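Local coordinates for topoisomerase I-like protein (Leishmania donovani, PDB 2B9S) that forms the large subunit of a heterodimeric type IB topoisomerase that relaxes supercoiled DNA by nicking and resealing one strand, at residues Leu272-Phe283 with Phe361-His372. Sequence-based numbering, arbitrary orientation.
Sequences LHVAQRAVAMYF and FDQLNPTQLNDH. With nucleotides of chain C.
H273 and Q276, one helical turn apart at the start of helix 272-287, grip the type I turn F361-L364 by its backbone. H273 ND1 donates to Q363 O at 2.8 Å, with the carbonyl oxygen tilted slightly out of the imidazole plane. Q276 returns the bond: its OE1 accepts from Q363 N at 2.9 Å, in the carbonyl plane and on a lone pair. The extended chain of Q276 runs past F361 in the opposite direction, and its NE2 makes a weak bond to D362 OD1. On the next turns A280 CB sits over a face of the F361 ring and meets L364 CD2 at 3.2 Å, tighter than usual van der Waals contact; V279 CG1 and F283 CE2 come to the ring's edge. L369 CD1 reaches the same methyl of A280 at 3.7 Å. Further along segment 366-372, whose axis crosses that of 272-283 at -78°, the R277 guanidinium lies flat on the H372 imidazole, planes 2° apart and centres 3.5 Å apart. With CG swung to the side opposite the backbone N, the H372 ring lies face to face with that guanidinium, while M281 SD lies in the ring plane at its edge. Between turn and helix stands a capping box: N365 OD1, at the N-cap, accepts from Q368 N, and Q368 OE1 accepts from N365 N at 2.9 Å. The Q368 amide, so fixed, brings NE2 over one face of the H273 ring, the two planes tilted 36° apart. Both segments belong to the catalytic core of the type IB enzyme, and helix 366-373 touches the DNA: N370 ND2 donates to OP2 of DC17 of chain C at 2.9 Å. A bond from A382 N to N370 OD1 orients that amide, and T367 packs on a thymine base.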
loop_
_atom_site.group_PDB
_atom_site.type_symbol
_atom_site.label_atom_id
_atom_site.label_comp_id
_atom_site.label_asym_id
_atom_site.label_seq_id
_atom_site.Cartn_x
_atom_site.Cartn_y
_atom_site.Cartn_z
ATOM N N LEU D 272 16.702 -15.822 26.112
ATOM C CA LEU D 272 15.919 -14.579 26.031
ATOM C C LEU D 272 15.344 -14.321 24.623
ATOM O O LEU D 272 14.194 -13.908 24.491
ATOM C CB LEU D 272 16.727 -13.379 26.541
ATOM C CG LEU D 272 16.021 -12.030 26.716
ATOM C CD1 LEU D 272 14.933 -12.111 27.797
ATOM C CD2 LEU D 272 17.050 -10.936 27.004
ATOM N N HIS D 273 16.139 -14.587 23.587
ATOM C CA HIS D 273 15.661 -14.527 22.205
ATOM C C HIS D 273 14.445 -15.438 21.967
ATOM O O HIS D 273 13.451 -15.011 21.371
ATOM C CB HIS D 273 16.786 -14.864 21.207
ATOM C CG HIS D 273 16.299 -15.076 19.806
ATOM N ND1 HIS D 273 15.723 -14.073 19.059
ATOM C CD2 HIS D 273 16.270 -16.184 19.027
ATOM C CE1 HIS D 273 15.362 -14.550 17.882
ATOM N NE2 HIS D 273 15.682 -15.829 17.838
ATOM N N VAL D 274 14.528 -16.681 22.443
ATOM C CA VAL D 274 13.469 -17.682 22.237
ATOM C C VAL D 274 12.147 -17.273 22.908
ATOM O O VAL D 274 11.072 -17.369 22.282
ATOM C CB VAL D 274 13.922 -19.128 22.664
ATOM C CG1 VAL D 274 12.810 -20.137 22.472
ATOM C CG2 VAL D 274 15.123 -19.585 21.847
ATOM N N ALA D 275 12.234 -16.804 24.160
ATOM C CA ALA D 275 11.054 -16.373 24.922
ATOM C C ALA D 275 10.376 -15.155 24.291
ATOM O O ALA D 275 9.146 -15.087 24.247
ATOM C CB ALA D 275 11.412 -16.092 26.382
ATOM N N GLN D 276 11.194 -14.209 23.819
ATOM C CA GLN D 276 10.731 -13.018 23.087
ATOM C C GLN D 276 10.083 -13.391 21.750
ATOM O O GLN D 276 8.984 -12.908 21.432
ATOM C CB GLN D 276 11.883 -12.025 22.859
ATOM C CG GLN D 276 12.268 -11.241 24.103
ATOM C CD GLN D 276 13.268 -10.134 23.852
ATOM O OE1 GLN D 276 13.716 -9.917 22.736
ATOM N NE2 GLN D 276 13.622 -9.428 24.898
ATOM N N ARG D 277 10.779 -14.246 20.988
ATOM C CA ARG D 277 10.251 -14.858 19.751
ATOM C C ARG D 277 8.859 -15.482 19.947
ATOM O O ARG D 277 7.972 -15.302 19.096
ATOM C CB ARG D 277 11.232 -15.896 19.196
ATOM C CG ARG D 277 10.966 -16.318 17.746
ATOM C CD ARG D 277 12.064 -17.250 17.239
ATOM N NE ARG D 277 12.067 -18.523 17.975
ATOM C CZ ARG D 277 13.025 -19.448 17.911
ATOM N NH1 ARG D 277 14.104 -19.278 17.145
ATOM N NH2 ARG D 277 12.895 -20.554 18.628
ATOM N N ALA D 278 8.674 -16.176 21.078
ATOM C CA ALA D 278 7.390 -16.801 21.470
ATOM C C ALA D 278 6.242 -15.818 21.710
ATOM O O ALA D 278 5.117 -16.047 21.265
ATOM C CB ALA D 278 7.596 -17.677 22.714
ATOM N N VAL D 279 6.513 -14.740 22.441
ATOM C CA VAL D 279 5.491 -13.714 22.707
ATOM C C VAL D 279 5.133 -12.955 21.416
ATOM O O VAL D 279 3.967 -12.589 21.194
ATOM C CB VAL D 279 5.935 -12.767 23.862
ATOM C CG1 VAL D 279 4.928 -11.666 24.126
ATOM C CG2 VAL D 279 6.169 -13.582 25.149
ATOM N N ALA D 280 6.132 -12.751 20.554
ATOM C CA ALA D 280 5.915 -12.053 19.287
ATOM C C ALA D 280 5.035 -12.893 18.387
ATOM O O ALA D 280 4.059 -12.383 17.806
ATOM C CB ALA D 280 7.233 -11.709 18.608
ATOM N N MET D 281 5.344 -14.186 18.279
ATOM C CA MET D 281 4.490 -15.042 17.463
ATOM C C MET D 281 3.101 -15.290 18.074
ATOM O O MET D 281 2.123 -15.442 17.356
ATOM C CB MET D 281 5.221 -16.290 16.915
ATOM C CG MET D 281 5.818 -17.239 17.884
ATOM S SD MET D 281 7.070 -18.274 17.066
ATOM C CE MET D 281 6.070 -19.658 16.511
ATOM N N TYR D 282 3.008 -15.237 19.398
ATOM C CA TYR D 282 1.728 -15.210 20.089
ATOM C C TYR D 282 0.871 -13.986 19.714
ATOM O O TYR D 282 -0.345 -14.120 19.490
ATOM C CB TYR D 282 1.965 -15.243 21.599
ATOM C CG TYR D 282 0.727 -15.021 22.442
ATOM C CD1 TYR D 282 -0.173 -16.065 22.694
ATOM C CD2 TYR D 282 0.465 -13.771 23.007
ATOM C CE1 TYR D 282 -1.311 -15.865 23.472
ATOM C CE2 TYR D 282 -0.668 -13.555 23.782
ATOM C CZ TYR D 282 -1.555 -14.613 24.020
ATOM O OH TYR D 282 -2.680 -14.407 24.799
ATOM N N PHE D 283 1.496 -12.796 19.690
ATOM C CA PHE D 283 0.825 -11.566 19.267
ATOM C C PHE D 283 0.391 -11.596 17.809
ATOM O O PHE D 283 -0.717 -11.200 17.501
ATOM C CB PHE D 283 1.694 -10.319 19.490
ATOM C CG PHE D 283 1.821 -9.901 20.929
ATOM C CD1 PHE D 283 0.973 -10.413 21.911
ATOM C CD2 PHE D 283 2.774 -8.963 21.296
ATOM C CE1 PHE D 283 1.098 -10.034 23.242
ATOM C CE2 PHE D 283 2.897 -8.557 22.614
ATOM C CZ PHE D 283 2.050 -9.101 23.595
ATOM N N PHE D 361 11.017 -6.104 22.486
ATOM C CA PHE D 361 11.702 -7.263 21.908
ATOM C C PHE D 361 13.078 -6.895 21.360
ATOM O O PHE D 361 13.353 -7.092 20.192
ATOM C CB PHE D 361 10.838 -7.949 20.840
ATOM C CG PHE D 361 9.446 -8.299 21.316
ATOM C CD1 PHE D 361 9.259 -9.190 22.382
ATOM C CD2 PHE D 361 8.320 -7.721 20.706
ATOM C CE1 PHE D 361 7.975 -9.498 22.826
ATOM C CE2 PHE D 361 7.048 -8.022 21.131
ATOM C CZ PHE D 361 6.866 -8.923 22.196
ATOM N N ASP D 362 13.949 -6.400 22.235
ATOM C CA ASP D 362 15.293 -5.959 21.847
ATOM C C ASP D 362 16.217 -7.071 21.303
ATOM O O ASP D 362 17.201 -6.795 20.617
ATOM C CB ASP D 362 15.963 -5.190 23.006
ATOM C CG ASP D 362 16.449 -6.099 24.144
ATOM O OD1 ASP D 362 15.618 -6.737 24.852
ATOM O OD2 ASP D 362 17.688 -6.135 24.337
ATOM N N GLN D 363 15.869 -8.319 21.610
ATOM C CA GLN D 363 16.627 -9.492 21.182
ATOM C C GLN D 363 15.920 -10.277 20.054
ATOM O O GLN D 363 16.262 -11.432 19.796
ATOM C CB GLN D 363 16.906 -10.394 22.401
ATOM C CG GLN D 363 17.776 -9.728 23.497
ATOM C CD GLN D 363 19.137 -9.290 22.980
ATOM O OE1 GLN D 363 19.840 -10.074 22.348
ATOM N NE2 GLN D 363 19.517 -8.036 23.247
ATOM N N LEU D 364 14.945 -9.647 19.398
ATOM C CA LEU D 364 14.190 -10.260 18.285
ATOM C C LEU D 364 14.009 -9.318 17.069
ATOM O O LEU D 364 13.472 -8.214 17.207
ATOM C CB LEU D 364 12.792 -10.701 18.772
ATOM C CG LEU D 364 11.814 -11.242 17.707
ATOM C CD1 LEU D 364 12.208 -12.653 17.207
ATOM C CD2 LEU D 364 10.396 -11.230 18.214
ATOM N N ASN D 365 14.420 -9.758 15.885
ATOM C CA ASN D 365 14.085 -9.022 14.653
ATOM C C ASN D 365 13.207 -9.849 13.692
ATOM O O ASN D 365 13.073 -11.050 13.883
ATOM C CB ASN D 365 15.345 -8.436 13.964
ATOM C CG ASN D 365 16.247 -9.497 13.385
ATOM O OD1 ASN D 365 15.786 -10.439 12.720
ATOM N ND2 ASN D 365 17.550 -9.354 13.622
ATOM N N PRO D 366 12.558 -9.200 12.696
ATOM C CA PRO D 366 11.670 -9.940 11.777
ATOM C C PRO D 366 12.332 -11.102 11.023
ATOM O O PRO D 366 11.698 -12.125 10.809
ATOM C CB PRO D 366 11.182 -8.841 10.822
ATOM C CG PRO D 366 11.227 -7.581 11.677
ATOM C CD PRO D 366 12.536 -7.749 12.394
ATOM N N THR D 367 13.598 -10.941 10.650
ATOM C CA THR D 367 14.390 -11.993 9.995
ATOM C C THR D 367 14.458 -13.299 10.805
ATOM O O THR D 367 14.288 -14.382 10.260
ATOM C CB THR D 367 15.809 -11.470 9.685
ATOM O OG1 THR D 367 15.757 -10.688 8.494
ATOM C CG2 THR D 367 16.789 -12.593 9.468
ATOM N N GLN D 368 14.725 -13.176 12.102
ATOM C CA GLN D 368 14.818 -14.329 12.998
ATOM C C GLN D 368 13.468 -14.991 13.146
ATOM O O GLN D 368 13.371 -16.211 13.103
ATOM C CB GLN D 368 15.328 -13.903 14.364
ATOM C CG GLN D 368 16.679 -13.205 14.322
ATOM C CD GLN D 368 17.089 -12.717 15.685
ATOM O OE1 GLN D 368 16.421 -11.883 16.290
ATOM N NE2 GLN D 368 18.189 -13.240 16.181
ATOM N N LEU D 369 12.425 -14.172 13.299
ATOM C CA LEU D 369 11.062 -14.669 13.395
ATOM C C LEU D 369 10.603 -15.413 12.127
ATOM O O LEU D 369 10.037 -16.504 12.223
ATOM C CB LEU D 369 10.105 -13.536 13.764
ATOM C CG LEU D 369 8.711 -13.981 14.211
ATOM C CD1 LEU D 369 8.342 -13.329 15.526
ATOM C CD2 LEU D 369 7.704 -13.655 13.161
ATOM N N ASN D 370 10.862 -14.842 10.954
ATOM C CA ASN D 370 10.447 -15.478 9.719
ATOM C C ASN D 370 11.264 -16.714 9.363
ATOM O O ASN D 370 10.744 -17.620 8.714
ATOM C CB ASN D 370 10.409 -14.488 8.549
ATOM C CG ASN D 370 9.207 -13.565 8.599
ATOM O OD1 ASN D 370 8.107 -13.983 8.957
ATOM N ND2 ASN D 370 9.403 -12.312 8.216
ATOM N N ASP D 371 12.535 -16.746 9.772
ATOM C CA ASP D 371 13.363 -17.944 9.607
ATOM C C ASP D 371 12.862 -19.098 10.480
ATOM O O ASP D 371 12.720 -20.228 9.998
ATOM C CB ASP D 371 14.846 -17.640 9.848
ATOM C CG ASP D 371 15.485 -16.878 8.682
ATOM O OD1 ASP D 371 14.833 -16.749 7.630
ATOM O OD2 ASP D 371 16.636 -16.408 8.798
ATOM N N HIS D 372 12.548 -18.808 11.739
ATOM C CA HIS D 372 11.962 -19.819 12.610
ATOM C C HIS D 372 10.672 -20.424 12.033
ATOM O O HIS D 372 10.480 -21.636 12.089
ATOM C CB HIS D 372 11.715 -19.272 14.017
ATOM C CG HIS D 372 11.213 -20.300 14.983
ATOM N ND1 HIS D 372 11.909 -21.457 15.270
ATOM C CD2 HIS D 372 10.089 -20.341 15.741
ATOM C CE1 HIS D 372 11.233 -22.165 16.161
ATOM N NE2 HIS D 372 10.124 -21.511 16.460
ATOM P P DC C 17 6.488 -10.714 6.374
ATOM O OP1 DC C 17 5.488 -11.809 6.320
ATOM O OP2 DC C 17 7.189 -10.457 7.628
ATOM O "O5'" DC C 17 7.556 -11.059 5.266
ATOM C "C5'" DC C 17 7.212 -11.442 3.946
ATOM C "C4'" DC C 17 8.518 -11.467 3.187
ATOM O "O4'" DC C 17 8.941 -10.106 2.925
ATOM C "C3'" DC C 17 9.689 -12.114 3.932
ATOM O "O3'" DC C 17 10.312 -12.990 3.023
ATOM C "C2'" DC C 17 10.647 -10.964 4.201
ATOM C "C1'" DC C 17 10.367 -10.081 2.985
ATOM N N1 DC C 17 10.861 -8.668 3.100
ATOM C C2 DC C 17 11.310 -8.015 1.952
ATOM O O2 DC C 17 11.292 -8.634 0.859
ATOM N N3 DC C 17 11.758 -6.729 2.060
ATOM C C4 DC C 17 11.774 -6.112 3.249
ATOM N N4 DC C 17 12.253 -4.867 3.272
ATOM C C5 DC C 17 11.332 -6.748 4.446
ATOM C C6 DC C 17 10.877 -8.010 4.326
#